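PDB 3CX3: lipoprotein from Streptococcus pneumoniae, which binds zinc and probably delivers it to an ABC transporter as the extracellular solute-binding lipoprotein of a metal-uptake system. Local coordinates for residues 219-233 / 244-257. Sequence-based numbering, arbitrary orientation.
Sequences QEFVKTYKVKTIFTE and LVKSTGVGLKTLNP
Ile230 meets Gly251, Leu252, Leu244 and Val245 of 244-257 with every atom of its side chain. Its CB is 4.2 Å from Gly251 O. From there CG1 stands between the backbone N and the carbonyl carbon (chi1 45°), which brings it closer to that oxygen and against Leu252, 3.6 Å from that residue's CD2. The other branch, CG2, meets Leu244 CD2 at 3.7 Å. The tip, CD1, touches Val245 CG2 at 3.4 Å and Leu244 CB. One isoleucine thus joins the strand to the helix that precedes its neighbour.

Segments 230-232 and 252-254 pair as parallel beta strands with axes 40° apart. Ile230 N donates to Gly251 O (2.9 Å), and Ile230 O takes the N-H of Lys253 at 3.0 Å, a nearly straight bond (163°). Farther along, Leu255 N reaches Thr232 O, an oxygen less surely placed. Leu252 CD2 also packs against Thr232 CG2, on the same face as Ile230.

On the other face, Phe231 lies alongside Lys253. Leu255 CG sits over the ring in a CH-pi contact, 4.1 Å from the ring centroid, while the methyl CG2 of Thr229 packs near the rim of a ring face and against Lys253 CB. Water 1 lies within hydrogen-bonding distance of Phe231 O and Leu255 O, bridging the segments near the C-terminal end of the strand pair. Here Glu233 lays its carboxylate by Pro257, with OE2 3.6 Å from CG; the same oxygen is hydrogen-bonded to His184, a zinc ligand, making Glu233 a second-shell residue.

The contact closes a right-handed beta-alpha-beta crossover, strand 230-232, helix 239-245, strand 252-254, at one edge of a four-stranded parallel sheet. Strand 180-182 flanks 230-232 on its other side, helix 213-224 packs on Leu244, and helix 268-281 covers Phe231.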
loop_
_atom_site.group_PDB
_atom_site.type_symbol
_atom_site.label_atom_id
_atom_site.label_comp_id
_atom_site.label_asym_id
_atom_site.label_seq_id
_atom_site.Cartn_x
_atom_site.Cartn_y
_atom_site.Cartn_z
ATOM N N GLN A 219 -5.545 23.830 -7.635
ATOM C CA GLN A 219 -6.088 24.935 -6.835
ATOM C C GLN A 219 -7.558 25.201 -7.114
ATOM O O GLN A 219 -8.320 25.488 -6.195
ATOM C CB GLN A 219 -5.316 26.224 -7.094
ATOM C CG GLN A 219 -4.278 26.574 -6.052
ATOM C CD GLN A 219 -3.671 27.951 -6.294
ATOM O OE1 GLN A 219 -2.501 28.063 -6.673
ATOM N NE2 GLN A 219 -4.473 29.008 -6.091
ATOM N N GLU A 220 -7.944 25.109 -8.386
ATOM C CA GLU A 220 -9.288 25.467 -8.839
ATOM C C GLU A 220 -10.205 24.274 -8.842
ATOM O O GLU A 220 -11.425 24.419 -8.782
ATOM C CB GLU A 220 -9.229 26.114 -10.222
ATOM C CG GLU A 220 -9.085 27.634 -10.123
ATOM C CD GLU A 220 -7.972 28.194 -10.986
ATOM O OE1 GLU A 220 -7.894 27.805 -12.178
ATOM O OE2 GLU A 220 -7.185 29.031 -10.464
ATOM N N PHE A 221 -9.588 23.098 -8.915
ATOM C CA PHE A 221 -10.244 21.824 -8.714
ATOM C C PHE A 221 -10.869 21.747 -7.326
ATOM O O PHE A 221 -11.973 21.230 -7.151
ATOM C CB PHE A 221 -9.212 20.707 -8.879
ATOM C CG PHE A 221 -9.792 19.340 -8.785
ATOM C CD1 PHE A 221 -10.133 18.644 -9.940
ATOM C CD2 PHE A 221 -10.016 18.755 -7.546
ATOM C CE1 PHE A 221 -10.679 17.366 -9.873
ATOM C CE2 PHE A 221 -10.563 17.494 -7.456
ATOM C CZ PHE A 221 -10.900 16.789 -8.630
ATOM N N VAL A 222 -10.131 22.249 -6.342
ATOM C CA VAL A 222 -10.577 22.342 -4.960
ATOM C C VAL A 222 -11.830 23.214 -4.898
ATOM O O VAL A 222 -12.750 22.955 -4.109
ATOM C CB VAL A 222 -9.452 22.956 -4.086
ATOM C CG1 VAL A 222 -9.853 23.028 -2.610
ATOM C CG2 VAL A 222 -8.171 22.154 -4.237
ATOM N N LYS A 223 -11.851 24.238 -5.751
ATOM C CA LYS A 223 -12.953 25.180 -5.819
ATOM C C LYS A 223 -14.128 24.612 -6.631
ATOM O O LYS A 223 -15.232 24.509 -6.117
ATOM C CB LYS A 223 -12.458 26.532 -6.372
ATOM C CG LYS A 223 -13.447 27.702 -6.223
ATOM C CD LYS A 223 -13.416 28.305 -4.817
ATOM C CE LYS A 223 -14.542 29.316 -4.619
ATOM N NZ LYS A 223 -15.880 28.650 -4.537
ATOM N N THR A 224 -13.877 24.252 -7.888
ATOM C CA THR A 224 -14.880 23.635 -8.772
ATOM C C THR A 224 -15.674 22.524 -8.098
ATOM O O THR A 224 -16.903 22.570 -8.052
ATOM C CB THR A 224 -14.215 22.981 -9.990
ATOM O OG1 THR A 224 -13.227 23.865 -10.525
ATOM C CG2 THR A 224 -15.246 22.632 -11.058
ATOM N N TYR A 225 -14.955 21.517 -7.608
ATOM C CA TYR A 225 -15.565 20.339 -6.999
ATOM C C TYR A 225 -15.839 20.596 -5.529
ATOM O O TYR A 225 -16.402 19.754 -4.820
ATOM C CB TYR A 225 -14.706 19.098 -7.256
ATOM C CG TYR A 225 -14.744 18.699 -8.721
ATOM C CD1 TYR A 225 -15.862 18.061 -9.258
ATOM C CD2 TYR A 225 -13.688 19.000 -9.574
ATOM C CE1 TYR A 225 -15.928 17.721 -10.600
ATOM C CE2 TYR A 225 -13.738 18.661 -10.925
ATOM C CZ TYR A 225 -14.864 18.017 -11.435
ATOM O OH TYR A 225 -14.927 17.668 -12.775
ATOM N N LYS A 226 -15.441 21.786 -5.095
ATOM C CA LYS A 226 -15.829 22.341 -3.798
ATOM C C LYS A 226 -15.351 21.483 -2.660
ATOM O O LYS A 226 -16.160 20.874 -1.983
ATOM C CB LYS A 226 -17.351 22.521 -3.748
ATOM N N VAL A 227 -14.028 21.436 -2.482
ATOM C CA VAL A 227 -13.364 20.484 -1.575
ATOM C C VAL A 227 -12.835 21.249 -0.375
ATOM O O VAL A 227 -12.371 22.383 -0.515
ATOM C CB VAL A 227 -12.201 19.698 -2.273
ATOM C CG1 VAL A 227 -11.463 18.805 -1.277
ATOM C CG2 VAL A 227 -12.728 18.870 -3.466
ATOM N N LYS A 228 -12.888 20.611 0.787
ATOM C CA LYS A 228 -12.848 21.311 2.063
ATOM C C LYS A 228 -11.621 20.922 2.858
ATOM O O LYS A 228 -11.100 21.709 3.644
ATOM C CB LYS A 228 -14.099 20.961 2.869
ATOM C CG LYS A 228 -15.416 21.453 2.253
ATOM C CD LYS A 228 -16.642 20.962 3.056
ATOM C CE LYS A 228 -17.877 21.894 2.840
ATOM N NZ LYS A 228 -19.138 21.297 3.460
ATOM N N THR A 229 -11.165 19.693 2.640
ATOM C CA THR A 229 -10.031 19.136 3.344
ATOM C C THR A 229 -9.059 18.608 2.301
ATOM O O THR A 229 -9.448 17.862 1.411
ATOM C CB THR A 229 -10.489 17.984 4.294
ATOM O OG1 THR A 229 -11.378 18.504 5.295
ATOM C CG2 THR A 229 -9.313 17.315 4.970
ATOM N N ILE A 230 -7.804 19.028 2.391
ATOM C CA ILE A 230 -6.754 18.328 1.681
ATOM C C ILE A 230 -6.222 17.285 2.665
ATOM O O ILE A 230 -6.019 17.585 3.847
ATOM C CB ILE A 230 -5.659 19.279 1.110
ATOM C CG1 ILE A 230 -5.230 20.328 2.135
ATOM C CG2 ILE A 230 -6.164 19.992 -0.156
ATOM C CD1 ILE A 230 -4.107 21.225 1.655
ATOM N N PHE A 231 -6.071 16.051 2.198
ATOM C CA PHE A 231 -5.590 14.974 3.049
ATOM C C PHE A 231 -4.069 14.786 2.928
ATOM O O PHE A 231 -3.576 14.260 1.929
ATOM C CB PHE A 231 -6.310 13.659 2.729
ATOM C CG PHE A 231 -7.760 13.633 3.124
ATOM C CD1 PHE A 231 -8.136 13.525 4.467
ATOM C CD2 PHE A 231 -8.761 13.683 2.149
ATOM C CE1 PHE A 231 -9.498 13.478 4.837
ATOM C CE2 PHE A 231 -10.129 13.646 2.501
ATOM C CZ PHE A 231 -10.494 13.534 3.848
ATOM N N THR A 232 -3.331 15.219 3.950
ATOM C CA THR A 232 -1.893 14.990 3.994
ATOM C C THR A 232 -1.584 13.686 4.691
ATOM O O THR A 232 -2.486 12.992 5.142
ATOM C CB THR A 232 -1.136 16.116 4.727
ATOM O OG1 THR A 232 -1.796 16.432 5.960
ATOM C CG2 THR A 232 -1.044 17.347 3.862
ATOM N N GLU A 233 -0.299 13.351 4.742
ATOM C CA GLU A 233 0.211 12.333 5.651
ATOM C C GLU A 233 1.034 13.013 6.744
ATOM O O GLU A 233 1.148 14.239 6.789
ATOM C CB GLU A 233 1.090 11.327 4.913
ATOM C CG GLU A 233 0.529 10.796 3.600
ATOM C CD GLU A 233 1.613 10.673 2.537
ATOM O OE1 GLU A 233 2.782 10.983 2.864
ATOM O OE2 GLU A 233 1.311 10.283 1.383
ATOM N N LEU A 244 -1.486 25.097 0.477
ATOM C CA LEU A 244 -2.634 24.860 -0.401
ATOM C C LEU A 244 -3.890 25.143 0.400
ATOM O O LEU A 244 -4.930 25.510 -0.144
ATOM C CB LEU A 244 -2.647 23.412 -0.879
ATOM C CG LEU A 244 -3.227 23.100 -2.252
ATOM C CD1 LEU A 244 -2.179 23.372 -3.290
ATOM C CD2 LEU A 244 -3.645 21.652 -2.293
ATOM N N VAL A 245 -3.786 24.918 1.704
ATOM C CA VAL A 245 -4.610 25.619 2.659
ATOM C C VAL A 245 -4.030 27.019 2.575
ATOM O O VAL A 245 -4.739 27.991 2.309
ATOM C CB VAL A 245 -4.390 25.105 4.099
ATOM C CG1 VAL A 245 -5.585 25.442 4.990
ATOM C CG2 VAL A 245 -4.114 23.615 4.114
ATOM N N LYS A 246 -2.708 27.084 2.758
ATOM C CA LYS A 246 -1.931 28.327 2.745
ATOM C C LYS A 246 -1.892 28.981 1.351
ATOM O O LYS A 246 -0.874 29.557 0.934
ATOM C CB LYS A 246 -0.518 28.070 3.298
ATOM C CG LYS A 246 -0.519 27.433 4.696
ATOM C CD LYS A 246 0.890 27.174 5.239
ATOM C CE LYS A 246 0.854 26.775 6.727
ATOM N NZ LYS A 246 0.173 25.459 6.995
ATOM N N SER A 247 -3.017 28.857 0.647
ATOM C CA SER A 247 -3.306 29.587 -0.582
ATOM C C SER A 247 -4.818 29.816 -0.584
ATOM O O SER A 247 -5.365 30.291 0.420
ATOM C CB SER A 247 -2.834 28.819 -1.828
ATOM O OG SER A 247 -3.764 27.824 -2.232
ATOM N N THR A 248 -5.494 29.476 -1.684
ATOM C CA THR A 248 -6.954 29.568 -1.741
ATOM C C THR A 248 -7.565 28.374 -0.991
ATOM O O THR A 248 -7.013 27.266 -1.005
ATOM C CB THR A 248 -7.493 29.709 -3.217
ATOM O OG1 THR A 248 -8.764 30.387 -3.222
ATOM C CG2 THR A 248 -7.625 28.345 -3.919
ATOM N N GLY A 249 -8.682 28.619 -0.309
ATOM C CA GLY A 249 -9.360 27.578 0.448
ATOM C C GLY A 249 -8.844 27.353 1.857
ATOM O O GLY A 249 -8.085 28.168 2.399
ATOM N N VAL A 250 -9.273 26.230 2.439
ATOM C CA VAL A 250 -9.048 25.886 3.850
ATOM C C VAL A 250 -8.961 24.356 4.058
ATOM O O VAL A 250 -9.196 23.582 3.125
ATOM C CB VAL A 250 -10.183 26.464 4.779
ATOM C CG1 VAL A 250 -10.368 27.967 4.587
ATOM C CG2 VAL A 250 -11.517 25.735 4.567
ATOM N N GLY A 251 -8.604 23.938 5.276
ATOM C CA GLY A 251 -8.821 22.564 5.751
ATOM C C GLY A 251 -7.774 21.497 5.469
ATOM O O GLY A 251 -7.541 21.147 4.314
ATOM N N LEU A 252 -7.180 20.957 6.537
ATOM C CA LEU A 252 -6.155 19.898 6.460
ATOM C C LEU A 252 -6.410 18.702 7.386
ATOM O O LEU A 252 -6.525 18.859 8.601
ATOM C CB LEU A 252 -4.764 20.462 6.776
ATOM C CG LEU A 252 -3.690 20.530 5.683
ATOM C CD1 LEU A 252 -2.390 21.056 6.259
ATOM C CD2 LEU A 252 -3.472 19.168 5.074
ATOM N N LYS A 253 -6.488 17.508 6.800
ATOM C CA LYS A 253 -6.540 16.250 7.560
ATOM C C LYS A 253 -5.632 15.194 6.947
ATOM O O LYS A 253 -5.429 15.168 5.744
ATOM C CB LYS A 253 -7.965 15.706 7.688
ATOM C CG LYS A 253 -8.773 16.419 8.743
ATOM C CD LYS A 253 -9.803 15.501 9.375
ATOM C CE LYS A 253 -11.005 15.304 8.466
ATOM N NZ LYS A 253 -12.233 14.916 9.236
ATOM N N THR A 254 -5.091 14.335 7.803
ATOM C CA THR A 254 -4.139 13.319 7.384
ATOM C C THR A 254 -4.810 11.985 7.106
ATOM O O THR A 254 -5.657 11.549 7.875
ATOM C CB THR A 254 -2.979 13.160 8.402
ATOM O OG1 THR A 254 -2.409 11.848 8.295
ATOM C CG2 THR A 254 -3.470 13.363 9.802
ATOM N N LEU A 255 -4.402 11.353 6.001
ATOM C CA LEU A 255 -4.987 10.106 5.503
ATOM C C LEU A 255 -3.832 9.156 5.132
ATOM O O LEU A 255 -3.009 9.510 4.282
ATOM C CB LEU A 255 -5.786 10.444 4.253
ATOM C CG LEU A 255 -7.175 9.965 3.797
ATOM C CD1 LEU A 255 -7.042 9.668 2.340
ATOM C CD2 LEU A 255 -7.783 8.767 4.556
ATOM N N ASN A 256 -3.769 7.968 5.743
ATOM C CA ASN A 256 -2.642 7.027 5.557
ATOM C C ASN A 256 -2.761 6.086 4.331
ATOM O O ASN A 256 -3.705 5.282 4.229
ATOM C CB ASN A 256 -2.448 6.158 6.798
ATOM C CG ASN A 256 -0.984 5.977 7.193
ATOM O OD1 ASN A 256 -0.634 6.112 8.382
ATOM N ND2 ASN A 256 -0.137 5.634 6.233
ATOM N N PRO A 257 -1.785 6.174 3.414
ATOM C CA PRO A 257 -1.739 5.263 2.275
ATOM C C PRO A 257 -1.030 3.946 2.656
ATOM O O PRO A 257 -0.814 3.077 1.780
ATOM C CB PRO A 257 -0.937 6.046 1.240
ATOM C CG PRO A 257 -0.037 6.956 1.996
ATOM C CD PRO A 257 -0.666 7.150 3.396
HETATM O O HOH W 1 -2.807 11.508 2.631
#